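Concanavalin A-like lectin protein kinase family protein (Theobroma cacao, PDB 6CTH) probably phosphorylates protein substrates as a lectin-type receptor-like kinase, its kinase domain here holding a magnesium ion and an oxindole inhibitor. Local coordinates at residues 137-145 and 175-183; 230-238 and 294-302. All blocks are in the same frame, centred on the assembly; numbering follows the deposited sequence.

Contact 1: residues 137-145 and 175-183; sequences VLHRDIKTS and TLLAGTVGY. With MG (magnesium ion), chain C.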
ATOM      1  N   VAL A 137      -3.663  14.686  -2.687  1.00 29.60           N
ATOM      2  CA  VAL A 137      -2.398  13.973  -2.817  1.00 29.26           C
ATOM      3  C   VAL A 137      -2.712  12.681  -3.560  1.00 28.77           C
ATOM      4  O   VAL A 137      -3.559  11.904  -3.141  1.00 28.46           O
ATOM      5  CB  VAL A 137      -1.795  13.658  -1.467  1.00 29.15           C
ATOM      6  CG1 VAL A 137      -0.568  12.770  -1.585  1.00 29.43           C
ATOM      7  CG2 VAL A 137      -1.409  14.960  -0.791  1.00 29.84           C
ATOM      8  N   LEU A 138      -2.011  12.468  -4.659  1.00 28.91           N
ATOM      9  CA  LEU A 138      -2.122  11.207  -5.390  1.00 28.93           C
ATOM     10  C   LEU A 138      -0.909  10.433  -4.985  1.00 28.05           C
ATOM     11  O   LEU A 138       0.198  10.947  -5.070  1.00 28.93           O
ATOM     12  CB  LEU A 138      -2.105  11.449  -6.895  1.00 29.59           C
ATOM     13  CG  LEU A 138      -3.231  12.313  -7.414  1.00 30.53           C
ATOM     14  CD1 LEU A 138      -3.113  12.444  -8.924  1.00 31.11           C
ATOM     15  CD2 LEU A 138      -4.563  11.718  -7.058  1.00 30.27           C
ATOM     16  N   HIS A 139      -1.120   9.240  -4.456  1.00 27.44           N
ATOM     17  CA  HIS A 139      -0.043   8.433  -3.882  1.00 27.15           C
ATOM     18  C   HIS A 139       0.870   7.806  -4.950  1.00 27.52           C
ATOM     19  O   HIS A 139       2.129   7.877  -4.853  1.00 27.09           O
ATOM     20  CB  HIS A 139      -0.672   7.346  -3.005  1.00 26.82           C
ATOM     21  CG  HIS A 139       0.323   6.525  -2.261  1.00 26.78           C
ATOM     22  ND1 HIS A 139       1.106   5.536  -2.876  1.00 26.47           N
ATOM     23  CD2 HIS A 139       0.720   6.577  -0.966  1.00 26.40           C
ATOM     24  CE1 HIS A 139       1.905   5.002  -1.961  1.00 26.48           C
ATOM     25  NE2 HIS A 139       1.708   5.633  -0.801  1.00 26.37           N
ATOM     26  N   ARG A 140       0.243   7.137  -5.905  1.00 28.11           N
ATOM     27  CA  ARG A 140       0.922   6.569  -7.060  1.00 29.01           C
ATOM     28  C   ARG A 140       1.684   5.272  -6.839  1.00 29.18           C
ATOM     29  O   ARG A 140       2.248   4.727  -7.778  1.00 29.42           O
ATOM     30  CB  ARG A 140       1.789   7.624  -7.740  1.00 30.00           C
ATOM     31  CG  ARG A 140       0.967   8.758  -8.323  1.00 31.34           C
ATOM     32  CD  ARG A 140       1.832   9.805  -8.986  1.00 32.58           C
ATOM     33  NE  ARG A 140       2.429   9.312 -10.217  1.00 33.38           N
ATOM     34  CZ  ARG A 140       3.700   9.486 -10.552  1.00 34.67           C
ATOM     35  NH1 ARG A 140       4.518  10.141  -9.746  1.00 35.52           N
ATOM     36  NH2 ARG A 140       4.155   9.003 -11.696  1.00 35.56           N
ATOM     37  N   ASP A 141       1.680   4.762  -5.616  1.00 28.51           N
ATOM     38  CA  ASP A 141       2.332   3.473  -5.367  1.00 28.76           C
ATOM     39  C   ASP A 141       1.687   2.668  -4.269  1.00 28.19           C
ATOM     40  O   ASP A 141       2.356   2.094  -3.391  1.00 27.89           O
ATOM     41  CB  ASP A 141       3.808   3.667  -5.138  1.00 29.10           C
ATOM     42  CG  ASP A 141       4.637   2.400  -5.422  1.00 29.90           C
ATOM     43  OD1 ASP A 141       4.142   1.471  -6.085  1.00 29.42           O
ATOM     44  OD2 ASP A 141       5.811   2.410  -5.007  1.00 29.66           O
ATOM     45  N   ILE A 142       0.378   2.620  -4.306  1.00 27.62           N
ATOM     46  CA  ILE A 142      -0.341   1.823  -3.371  1.00 27.68           C
ATOM     47  C   ILE A 142      -0.078   0.334  -3.646  1.00 28.41           C
ATOM     48  O   ILE A 142      -0.372  -0.117  -4.746  1.00 28.76           O
ATOM     49  CB  ILE A 142      -1.818   2.171  -3.420  1.00 27.82           C
ATOM     50  CG1 ILE A 142      -2.026   3.622  -2.928  1.00 27.69           C
ATOM     51  CG2 ILE A 142      -2.631   1.191  -2.617  1.00 27.90           C
ATOM     52  CD1 ILE A 142      -3.372   4.199  -3.363  1.00 28.13           C
ATOM     53  N   LYS A 143       0.410  -0.400  -2.648  1.00 28.41           N
ATOM     54  CA  LYS A 143       0.605  -1.828  -2.723  1.00 29.29           C
ATOM     55  C   LYS A 143       0.857  -2.351  -1.295  1.00 29.97           C
ATOM     56  O   LYS A 143       1.118  -1.547  -0.394  1.00 28.99           O
ATOM     57  CB  LYS A 143       1.815  -2.149  -3.628  1.00 29.63           C
ATOM     58  CG  LYS A 143       3.067  -1.443  -3.255  1.00 29.88           C
ATOM     59  CD  LYS A 143       4.232  -1.734  -4.246  1.00 30.55           C
ATOM     60  CE  LYS A 143       5.496  -1.001  -3.982  1.00 31.56           C
ATOM     61  NZ  LYS A 143       6.595  -1.348  -4.950  1.00 32.58           N
ATOM     62  N   THR A 144       0.745  -3.670  -1.073  1.00 30.37           N
ATOM     63  CA  THR A 144       0.848  -4.176   0.316  1.00 31.80           C
ATOM     64  C   THR A 144       2.216  -4.034   0.984  1.00 31.98           C
ATOM     65  O   THR A 144       2.273  -3.845   2.204  1.00 32.16           O
ATOM     66  CB  THR A 144       0.330  -5.627   0.489  1.00 33.74           C
ATOM     67  OG1 THR A 144       1.250  -6.523  -0.085  1.00 35.32           O
ATOM     68  CG2 THR A 144      -0.999  -5.849  -0.145  1.00 34.20           C
ATOM     69  N   SER A 145       3.321  -3.979   0.229  1.00 31.05           N
ATOM     70  CA  SER A 145       4.609  -3.671   0.824  1.00 31.41           C
ATOM     71  C   SER A 145       4.772  -2.235   1.318  1.00 30.70           C
ATOM     72  O   SER A 145       5.761  -1.919   1.976  1.00 30.72           O
ATOM     73  CB  SER A 145       5.789  -3.986  -0.119  1.00 32.08           C
ATOM     74  OG  SER A 145       5.657  -3.317  -1.357  1.00 32.37           O
ATOM     75  N   THR A 175       4.122  14.547 -14.979  1.00 63.76           N
ATOM     76  CA  THR A 175       4.982  13.668 -14.184  1.00 62.37           C
ATOM     77  C   THR A 175       5.539  12.571 -15.089  1.00 57.10           C
ATOM     78  O   THR A 175       4.931  12.218 -16.106  1.00 56.14           O
ATOM     79  CB  THR A 175       4.208  12.985 -13.024  1.00 64.67           C
ATOM     80  OG1 THR A 175       3.087  12.250 -13.547  1.00 66.79           O
ATOM     81  CG2 THR A 175       3.710  14.009 -12.022  1.00 66.50           C
ATOM     82  N   LEU A 176       6.691  12.039 -14.713  1.00 53.17           N
ATOM     83  CA  LEU A 176       7.218  10.841 -15.350  1.00 50.86           C
ATOM     84  C   LEU A 176       6.349   9.655 -15.039  1.00 46.05           C
ATOM     85  O   LEU A 176       6.026   9.422 -13.875  1.00 44.46           O
ATOM     86  CB  LEU A 176       8.620  10.489 -14.820  1.00 53.81           C
ATOM     87  CG  LEU A 176       9.780  11.159 -15.504  1.00 58.26           C
ATOM     88  CD1 LEU A 176       9.564  12.676 -15.601  1.00 60.47           C
ATOM     89  CD2 LEU A 176      11.071  10.820 -14.766  1.00 59.16           C
ATOM     90  N   LEU A 177       6.105   8.815 -16.046  1.00 42.59           N
ATOM     91  CA  LEU A 177       5.370   7.575 -15.853  1.00 39.79           C
ATOM     92  C   LEU A 177       6.187   6.646 -14.965  1.00 37.55           C
ATOM     93  O   LEU A 177       7.310   6.335 -15.286  1.00 37.85           O
ATOM     94  CB  LEU A 177       5.074   6.900 -17.187  1.00 39.79           C
ATOM     95  CG  LEU A 177       4.442   5.518 -17.099  1.00 39.69           C
ATOM     96  CD1 LEU A 177       3.132   5.548 -16.350  1.00 39.92           C
ATOM     97  CD2 LEU A 177       4.342   4.876 -18.490  1.00 40.50           C
ATOM     98  N   ALA A 178       5.608   6.241 -13.831  1.00 35.98           N
ATOM     99  CA  ALA A 178       6.296   5.408 -12.845  1.00 34.73           C
ATOM    100  C   ALA A 178       5.248   4.728 -12.010  1.00 33.74           C
ATOM    101  O   ALA A 178       4.150   5.231 -11.860  1.00 33.39           O
ATOM    102  CB  ALA A 178       7.213   6.261 -11.974  1.00 34.92           C
ATOM    103  N   GLY A 179       5.619   3.607 -11.428  1.00 33.01           N
ATOM    104  CA  GLY A 179       4.767   2.913 -10.512  1.00 32.59           C
ATOM    105  C   GLY A 179       5.205   1.485 -10.382  1.00 32.61           C
ATOM    106  O   GLY A 179       6.269   1.097 -10.868  1.00 34.90           O
ATOM    107  N   THR A 180       4.374   0.679  -9.772  1.00 31.68           N
ATOM    108  CA  THR A 180       4.716  -0.722  -9.578  1.00 31.16           C
ATOM    109  C   THR A 180       3.840  -1.609 -10.510  1.00 30.95           C
ATOM    110  O   THR A 180       2.612  -1.643 -10.421  1.00 29.95           O
ATOM    111  CB  THR A 180       4.602  -1.127  -8.122  1.00 30.69           C
ATOM    112  OG1 THR A 180       5.500  -0.317  -7.340  1.00 30.50           O
ATOM    113  CG2 THR A 180       4.995  -2.603  -7.958  1.00 31.33           C
ATOM    114  N   VAL A 181       4.529  -2.339 -11.399  1.00 32.34           N
ATOM    115  CA  VAL A 181       3.872  -3.263 -12.291  1.00 33.31           C
ATOM    116  C   VAL A 181       2.983  -4.219 -11.500  1.00 31.61           C
ATOM    117  O   VAL A 181       3.474  -4.795 -10.512  1.00 31.57           O
ATOM    118  CB  VAL A 181       5.040  -3.990 -13.091  1.00 36.36           C
ATOM    119  CG1 VAL A 181       4.567  -5.316 -13.624  1.00 37.50           C
ATOM    120  CG2 VAL A 181       5.387  -3.033 -14.205  1.00 38.42           C
ATOM    121  N   GLY A 182       1.721  -4.334 -11.901  1.00 31.26           N
ATOM    122  CA  GLY A 182       0.696  -5.155 -11.238  1.00 31.05           C
ATOM    123  C   GLY A 182      -0.327  -4.336 -10.444  1.00 31.22           C
ATOM    124  O   GLY A 182      -1.383  -4.844 -10.049  1.00 30.92           O
ATOM    125  N   TYR A 183       0.043  -3.085 -10.184  1.00 31.67           N
ATOM    126  CA  TYR A 183      -0.827  -2.119  -9.479  1.00 31.48           C
ATOM    127  C   TYR A 183      -1.165  -0.897 -10.285  1.00 32.72           C
ATOM    128  O   TYR A 183      -1.820   0.049  -9.725  1.00 32.65           O
ATOM    129  CB  TYR A 183      -0.148  -1.649  -8.170  1.00 31.43           C
ATOM    130  CG  TYR A 183       0.204  -2.835  -7.398  1.00 31.39           C
ATOM    131  CD1 TYR A 183      -0.691  -3.419  -6.528  1.00 31.39           C
ATOM    132  CD2 TYR A 183       1.425  -3.487  -7.641  1.00 33.07           C
ATOM    133  CE1 TYR A 183      -0.373  -4.599  -5.880  1.00 32.60           C
ATOM    134  CE2 TYR A 183       1.724  -4.664  -7.002  1.00 33.77           C
ATOM    135  CZ  TYR A 183       0.840  -5.209  -6.121  1.00 33.35           C
ATOM    136  OH  TYR A 183       1.192  -6.392  -5.549  1.00 34.62           O
TER
HETATM  137 MG    MG C 602       7.391   3.344  -4.224  1.00 31.11          MG
HETATM  138  O   HOH W   1       1.856   2.003  -8.884  1.00 28.48           O
HETATM  139  O   HOH W   2       1.847   5.180 -10.508  1.00 32.19           O
HETATM  140  O   HOH W   3       7.165  10.425 -11.378  1.00 38.54           O
HETATM  141  O   HOH W   4       0.753  -5.821  -2.762  1.00 33.27           O
HETATM  142  O   HOH W   5       8.087   1.579  -3.526  1.00 33.42           O
HETATM  143  O   HOH W   6       8.285   3.123  -6.093  1.00 35.03           O
HETATM  144  O   HOH W   7       9.181   4.510  -3.673  1.00 32.58           O
HETATM  145  O   HOH W   8       6.669   5.269  -4.684  1.00 34.08           O
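K143 and T180 meet through two torsions. The lysine takes CG between its backbone N and carbonyl carbon (chi1 53°) and then runs fully extended, while T180 holds OG1 anti to its own carbonyl carbon (chi1 -60°), facing both K143 and D141. The lysine and the threonine side chains cross at roughly a right angle. T180 OG1 gives its hydrogen to D141 OD1 at 2.6 Å, on the syn lone pair of that oxygen, and accepts from K143 NZ at 2.8 Å. The other carboxylate oxygen, D141 OD2, binds the magnesium ion at 2.0 Å; D159 and four waters complete the shell. K143 NZ lies 3.8 Å from D141 OD2, a long salt bridge. At the base of the lysine, CB sits squarely over the Y183 ring, 3.9 Å from its centroid. The hydroxyl of that tyrosine bonds E209 and also takes a hydrogen from a water that T144 N donates to.

Further along, R140 brings NH2 to L176 O at 2.9 Å, a bond with a rather bent N-H angle of 130°. NH1 bonds L162 O, and a water in the guanidinium plane links NH1 back to L176 O. Two more waters donate to R140 O; one also donates to A178 O, and the other accepts from T180 N.

H139, R140 and D141 form the HRD motif of the catalytic loop, and 175-183 leads towards the APE region. The aspartate-lysine-threonine link is the one known from serine/threonine kinases. With one carboxylate oxygen on the metal and the other on T180, rotation of the D141 carboxylate is restricted, and the nearby ammonium and magnesium charges would probably polarise the T180 hydroxyl that bridges D141 and K143.

Contact 2: residues 230-238 and 294-302; sequences VPWVWESYG and PNLPGSMPI. With ACT (acetate ion), chain D.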
ATOM      1  N   VAL A 230      -6.414 -10.210 -11.057  1.00 37.52           N
ATOM      2  CA  VAL A 230      -7.667  -9.546 -11.296  1.00 37.79           C
ATOM      3  C   VAL A 230      -8.548 -10.320 -12.318  1.00 38.43           C
ATOM      4  O   VAL A 230      -9.733 -10.497 -12.067  1.00 37.81           O
ATOM      5  CB  VAL A 230      -7.461  -8.057 -11.693  1.00 38.44           C
ATOM      6  CG1 VAL A 230      -8.711  -7.395 -12.213  1.00 38.72           C
ATOM      7  CG2 VAL A 230      -6.916  -7.260 -10.484  1.00 37.39           C
ATOM      8  N   PRO A 231      -7.972 -10.766 -13.435  1.00 38.97           N
ATOM      9  CA  PRO A 231      -8.829 -11.538 -14.392  1.00 40.65           C
ATOM     10  C   PRO A 231      -9.391 -12.811 -13.791  1.00 40.97           C
ATOM     11  O   PRO A 231     -10.541 -13.140 -14.072  1.00 43.23           O
ATOM     12  CB  PRO A 231      -7.890 -11.884 -15.538  1.00 40.92           C
ATOM     13  CG  PRO A 231      -6.785 -10.918 -15.464  1.00 40.79           C
ATOM     14  CD  PRO A 231      -6.663 -10.477 -14.021  1.00 39.50           C
ATOM     15  N   TRP A 232      -8.623 -13.506 -12.962  1.00 40.48           N
ATOM     16  CA  TRP A 232      -9.121 -14.714 -12.310  1.00 41.51           C
ATOM     17  C   TRP A 232     -10.218 -14.406 -11.318  1.00 40.74           C
ATOM     18  O   TRP A 232     -11.198 -15.109 -11.253  1.00 40.09           O
ATOM     19  CB  TRP A 232      -7.972 -15.456 -11.622  1.00 43.24           C
ATOM     20  CG  TRP A 232      -8.371 -16.625 -10.818  1.00 46.26           C
ATOM     21  CD1 TRP A 232      -8.608 -17.899 -11.277  1.00 48.71           C
ATOM     22  CD2 TRP A 232      -8.540 -16.674  -9.398  1.00 47.42           C
ATOM     23  NE1 TRP A 232      -8.919 -18.735 -10.216  1.00 49.36           N
ATOM     24  CE2 TRP A 232      -8.878 -18.009  -9.057  1.00 49.80           C
ATOM     25  CE3 TRP A 232      -8.426 -15.734  -8.379  1.00 48.91           C
ATOM     26  CZ2 TRP A 232      -9.109 -18.415  -7.735  1.00 50.79           C
ATOM     27  CZ3 TRP A 232      -8.667 -16.139  -7.052  1.00 49.85           C
ATOM     28  CH2 TRP A 232      -9.006 -17.474  -6.753  1.00 50.38           C
ATOM     29  N   VAL A 233     -10.078 -13.311 -10.539  1.00 39.09           N
ATOM     30  CA  VAL A 233     -11.165 -12.907  -9.642  1.00 38.56           C
ATOM     31  C   VAL A 233     -12.410 -12.534 -10.442  1.00 39.52           C
ATOM     32  O   VAL A 233     -13.540 -12.950 -10.093  1.00 39.98           O
ATOM     33  CB  VAL A 233     -10.744 -11.777  -8.644  1.00 37.53           C
ATOM     34  CG1 VAL A 233     -11.920 -11.370  -7.771  1.00 37.04           C
ATOM     35  CG2 VAL A 233      -9.617 -12.258  -7.752  1.00 37.61           C
ATOM     36  N   TRP A 234     -12.237 -11.809 -11.547  1.00 39.63           N
ATOM     37  CA  TRP A 234     -13.393 -11.380 -12.321  1.00 40.90           C
ATOM     38  C   TRP A 234     -14.108 -12.627 -12.927  1.00 42.60           C
ATOM     39  O   TRP A 234     -15.339 -12.733 -12.858  1.00 41.88           O
ATOM     40  CB  TRP A 234     -13.004 -10.341 -13.394  1.00 40.66           C
ATOM     41  CG  TRP A 234     -14.081  -9.385 -13.624  1.00 41.48           C
ATOM     42  CD1 TRP A 234     -15.393  -9.685 -13.937  1.00 42.70           C
ATOM     43  CD2 TRP A 234     -14.004  -7.957 -13.591  1.00 41.15           C
ATOM     44  NE1 TRP A 234     -16.129  -8.525 -14.036  1.00 43.44           N
ATOM     45  CE2 TRP A 234     -15.309  -7.457 -13.830  1.00 42.38           C
ATOM     46  CE3 TRP A 234     -12.982  -7.052 -13.369  1.00 41.51           C
ATOM     47  CZ2 TRP A 234     -15.607  -6.070 -13.873  1.00 41.88           C
ATOM     48  CZ3 TRP A 234     -13.298  -5.653 -13.366  1.00 40.76           C
ATOM     49  CH2 TRP A 234     -14.587  -5.198 -13.628  1.00 41.29           C
ATOM     50  N   GLU A 235     -13.330 -13.569 -13.439  1.00 45.16           N
ATOM     51  CA  GLU A 235     -13.895 -14.786 -13.996  1.00 48.51           C
ATOM     52  C   GLU A 235     -14.614 -15.555 -12.897  1.00 48.97           C
ATOM     53  O   GLU A 235     -15.694 -16.069 -13.110  1.00 49.35           O
ATOM     54  CB  GLU A 235     -12.803 -15.643 -14.636  1.00 51.02           C
ATOM     55  CG  GLU A 235     -13.307 -16.805 -15.472  1.00 55.20           C
ATOM     56  CD  GLU A 235     -12.210 -17.803 -15.796  1.00 57.44           C
ATOM     57  OE1 GLU A 235     -11.847 -18.604 -14.914  1.00 60.76           O
ATOM     58  OE2 GLU A 235     -11.713 -17.782 -16.933  1.00 61.16           O
ATOM     59  N   SER A 236     -14.028 -15.620 -11.711  1.00 48.04           N
ATOM     60  CA  SER A 236     -14.665 -16.334 -10.613  1.00 49.42           C
ATOM     61  C   SER A 236     -15.990 -15.699 -10.219  1.00 50.46           C
ATOM     62  O   SER A 236     -16.952 -16.394  -9.932  1.00 51.15           O
ATOM     63  CB  SER A 236     -13.754 -16.417  -9.399  1.00 49.44           C
ATOM     64  OG  SER A 236     -12.634 -17.228  -9.658  1.00 50.56           O
ATOM     65  N   TYR A 237     -16.026 -14.372 -10.190  1.00 48.46           N
ATOM     66  CA  TYR A 237     -17.246 -13.649  -9.850  1.00 49.71           C
ATOM     67  C   TYR A 237     -18.354 -13.894 -10.868  1.00 51.35           C
ATOM     68  O   TYR A 237     -19.498 -14.088 -10.505  1.00 52.41           O
ATOM     69  CB  TYR A 237     -16.973 -12.150  -9.706  1.00 48.61           C
ATOM     70  CG  TYR A 237     -18.197 -11.282  -9.845  1.00 47.86           C
ATOM     71  CD1 TYR A 237     -19.105 -11.157  -8.813  1.00 48.60           C
ATOM     72  CD2 TYR A 237     -18.435 -10.584 -11.009  1.00 48.54           C
ATOM     73  CE1 TYR A 237     -20.224 -10.365  -8.947  1.00 49.94           C
ATOM     74  CE2 TYR A 237     -19.546  -9.786 -11.149  1.00 50.13           C
ATOM     75  CZ  TYR A 237     -20.438  -9.681 -10.116  1.00 50.84           C
ATOM     76  OH  TYR A 237     -21.548  -8.885 -10.269  1.00 53.32           O
ATOM     77  N   GLY A 238     -17.999 -13.890 -12.143  1.00 52.51           N
ATOM     78  CA  GLY A 238     -18.970 -14.114 -13.203  1.00 55.20           C
ATOM     79  C   GLY A 238     -19.511 -15.540 -13.255  1.00 56.00           C
ATOM     80  O   GLY A 238     -20.570 -15.742 -13.813  1.00 56.11           O
ATOM     81  N   PRO A 294     -21.975  -2.690  -6.053  1.00 43.47           N
ATOM     82  CA  PRO A 294     -21.980  -2.218  -7.440  1.00 43.93           C
ATOM     83  C   PRO A 294     -22.578  -3.262  -8.392  1.00 45.61           C
ATOM     84  O   PRO A 294     -22.439  -4.449  -8.132  1.00 45.59           O
ATOM     85  CB  PRO A 294     -20.495  -2.080  -7.769  1.00 43.03           C
ATOM     86  CG  PRO A 294     -19.854  -3.094  -6.896  1.00 42.63           C
ATOM     87  CD  PRO A 294     -20.614  -3.011  -5.591  1.00 42.11           C
ATOM     88  N   ASN A 295     -23.171  -2.796  -9.480  1.00 47.98           N
ATOM     89  CA  ASN A 295     -23.599  -3.663 -10.591  1.00 51.60           C
ATOM     90  C   ASN A 295     -22.405  -3.845 -11.538  1.00 50.36           C
ATOM     91  O   ASN A 295     -22.009  -2.926 -12.253  1.00 53.73           O
ATOM     92  CB  ASN A 295     -24.801  -3.089 -11.344  1.00 56.05           C
ATOM     93  CG  ASN A 295     -26.113  -3.316 -10.602  1.00 61.26           C
ATOM     94  OD1 ASN A 295     -26.113  -3.720  -9.429  1.00 64.44           O
ATOM     95  ND2 ASN A 295     -27.244  -3.038 -11.270  1.00 63.91           N
ATOM     96  N   LEU A 296     -21.834  -5.023 -11.500  1.00 47.00           N
ATOM     97  CA  LEU A 296     -20.660  -5.337 -12.323  1.00 46.74           C
ATOM     98  C   LEU A 296     -21.071  -6.288 -13.424  1.00 47.73           C
ATOM     99  O   LEU A 296     -21.879  -7.143 -13.165  1.00 48.39           O
ATOM    100  CB  LEU A 296     -19.625  -5.991 -11.456  1.00 45.23           C
ATOM    101  CG  LEU A 296     -19.056  -5.046 -10.400  1.00 43.79           C
ATOM    102  CD1 LEU A 296     -18.071  -5.828  -9.575  1.00 43.24           C
ATOM    103  CD2 LEU A 296     -18.356  -3.842 -11.037  1.00 43.22           C
ATOM    104  N   PRO A 297     -20.523  -6.132 -14.641  1.00 48.65           N
ATOM    105  CA  PRO A 297     -20.683  -7.200 -15.615  1.00 49.56           C
ATOM    106  C   PRO A 297     -19.959  -8.469 -15.162  1.00 49.73           C
ATOM    107  O   PRO A 297     -18.947  -8.403 -14.449  1.00 47.53           O
ATOM    108  CB  PRO A 297     -20.032  -6.604 -16.868  1.00 50.25           C
ATOM    109  CG  PRO A 297     -18.961  -5.727 -16.299  1.00 50.11           C
ATOM    110  CD  PRO A 297     -19.754  -5.025 -15.229  1.00 49.13           C
ATOM    111  N   GLY A 298     -20.470  -9.622 -15.597  1.00 49.47           N
ATOM    112  CA  GLY A 298     -19.856 -10.900 -15.267  1.00 50.69           C
ATOM    113  C   GLY A 298     -18.533 -11.141 -15.963  1.00 50.87           C
ATOM    114  O   GLY A 298     -17.700 -11.862 -15.449  1.00 52.43           O
ATOM    115  N   SER A 299     -18.311 -10.524 -17.118  1.00 52.81           N
ATOM    116  CA  SER A 299     -17.002 -10.596 -17.781  1.00 55.27           C
ATOM    117  C   SER A 299     -16.223  -9.299 -17.640  1.00 54.95           C
ATOM    118  O   SER A 299     -16.804  -8.215 -17.805  1.00 55.45           O
ATOM    119  CB  SER A 299     -17.162 -10.894 -19.268  1.00 56.78           C
ATOM    120  OG  SER A 299     -17.684 -12.185 -19.416  1.00 60.49           O
ATOM    121  N   MET A 300     -14.907  -9.423 -17.468  1.00 54.50           N
ATOM    122  CA  MET A 300     -14.045  -8.253 -17.406  1.00 54.08           C
ATOM    123  C   MET A 300     -13.982  -7.582 -18.775  1.00 52.79           C
ATOM    124  O   MET A 300     -13.655  -8.254 -19.768  1.00 50.64           O
ATOM    125  CB  MET A 300     -12.624  -8.656 -17.004  1.00 55.97           C
ATOM    126  CG  MET A 300     -11.702  -7.460 -16.836  1.00 57.49           C
ATOM    127  SD  MET A 300     -10.102  -7.869 -16.082  1.00 61.64           S
ATOM    128  CE  MET A 300      -9.061  -7.913 -17.540  1.00 58.79           C
ATOM    129  N   PRO A 301     -14.262  -6.267 -18.845  1.00 53.42           N
ATOM    130  CA  PRO A 301     -14.221  -5.611 -20.167  1.00 56.79           C
ATOM    131  C   PRO A 301     -12.854  -5.595 -20.865  1.00 59.35           C
ATOM    132  O   PRO A 301     -11.838  -5.337 -20.223  1.00 57.69           O
ATOM    133  CB  PRO A 301     -14.661  -4.168 -19.879  1.00 55.72           C
ATOM    134  CG  PRO A 301     -15.269  -4.185 -18.518  1.00 54.18           C
ATOM    135  CD  PRO A 301     -14.704  -5.356 -17.771  1.00 51.83           C
ATOM    136  N   ILE A 302     -12.864  -5.845 -22.175  1.00 65.02           N
ATOM    137  CA  ILE A 302     -11.685  -5.736 -23.032  1.00 68.77           C
ATOM    138  C   ILE A 302     -11.643  -4.362 -23.710  1.00 72.05           C
ATOM    139  O   ILE A 302     -10.560  -3.855 -24.026  1.00 74.35           O
ATOM    140  CB  ILE A 302     -11.704  -6.790 -24.139  1.00 71.31           C
ATOM    141  CG1 ILE A 302     -11.973  -8.212 -23.560  1.00 72.14           C
ATOM    142  CG2 ILE A 302     -10.427  -6.695 -24.976  1.00 71.85           C
ATOM    143  CD1 ILE A 302     -11.237  -8.591 -22.283  1.00 70.40           C
TER
HETATM  144  C   ACT D 603     -23.131   0.808  -9.812  1.00 54.53           C
HETATM  145  O   ACT D 603     -22.749   0.362 -10.899  1.00 66.63           O
HETATM  146  OXT ACT D 603     -23.575   0.058  -8.935  1.00 51.32           O
HETATM  147  CH3 ACT D 603     -22.890   2.252  -9.507  1.00 55.92           C
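W234 and M300 bring their backbones to 6.0 Å, CA to CA, and one helical turn later G238 and G298 close to 3.9 Å, so the irregular 294-302 chain converges on the C-terminal end of the helix. There G238 CA makes a C-H...O contact with G298 O at 3.4 Å, made possible by the bare glycine backbone.

The W234 indole carries most of the rest. Its NE1 points almost straight at P297 O, 2.9 Å away with an N-H...O angle of 176°, and the oxygen lies in the ring plane, so this edge is tied down by a single well-aligned bond. One face is overlaid by the M300 backbone and side chain. CG of the methionine is anti to its backbone N (chi1 -176°), which carries the chain across the indole, roughly perpendicular to the W234 side chain: CB stands over the five-membered ring, 4.0 Å from its centroid, CG rests 3.7 Å from W234 CE3, and SD approaches the six-membered ring obliquely in a Met-aromatic contact. SD also touches V230 CG1, while P301 CD lies over the rim of the same indole face. Y237 crosses L296 at about a right angle, with CE2 against L296 CB and OH making a weak bond to L296 O.

This is packing of the C-terminal lobe. The loop that follows helix 280-287 runs back over helix 229-238; H271 meets W234 edge-to-face and L267 of helix 256-269 touches it too, P294 reaches W268 of that helix, and V230 and V233 rest against V205 and L208 of helix 196-212.

In the fold
The two contacts follow one another along the chain: contact 1 is complete before contact 2 begins. Their centres are 23 Å apart and their nearest atoms about 6 Å, without touching. Contact 1 lies 9 Å from the centre of the chain, at the magnesium site and beside the inhibitor, which touches S145 and comes within about 8 Å of the K143 side chain. Contact 2 lies 23 Å from that centre, at the outer surface of the C-terminal lobe. Helix 196-212 joins them: its D199 takes bonds from H139 N and R140 N and its V205 packs on Y183, so both segments of contact 1 rest on it directly, whereas 294-302 is connected to it by way of helix 229-238.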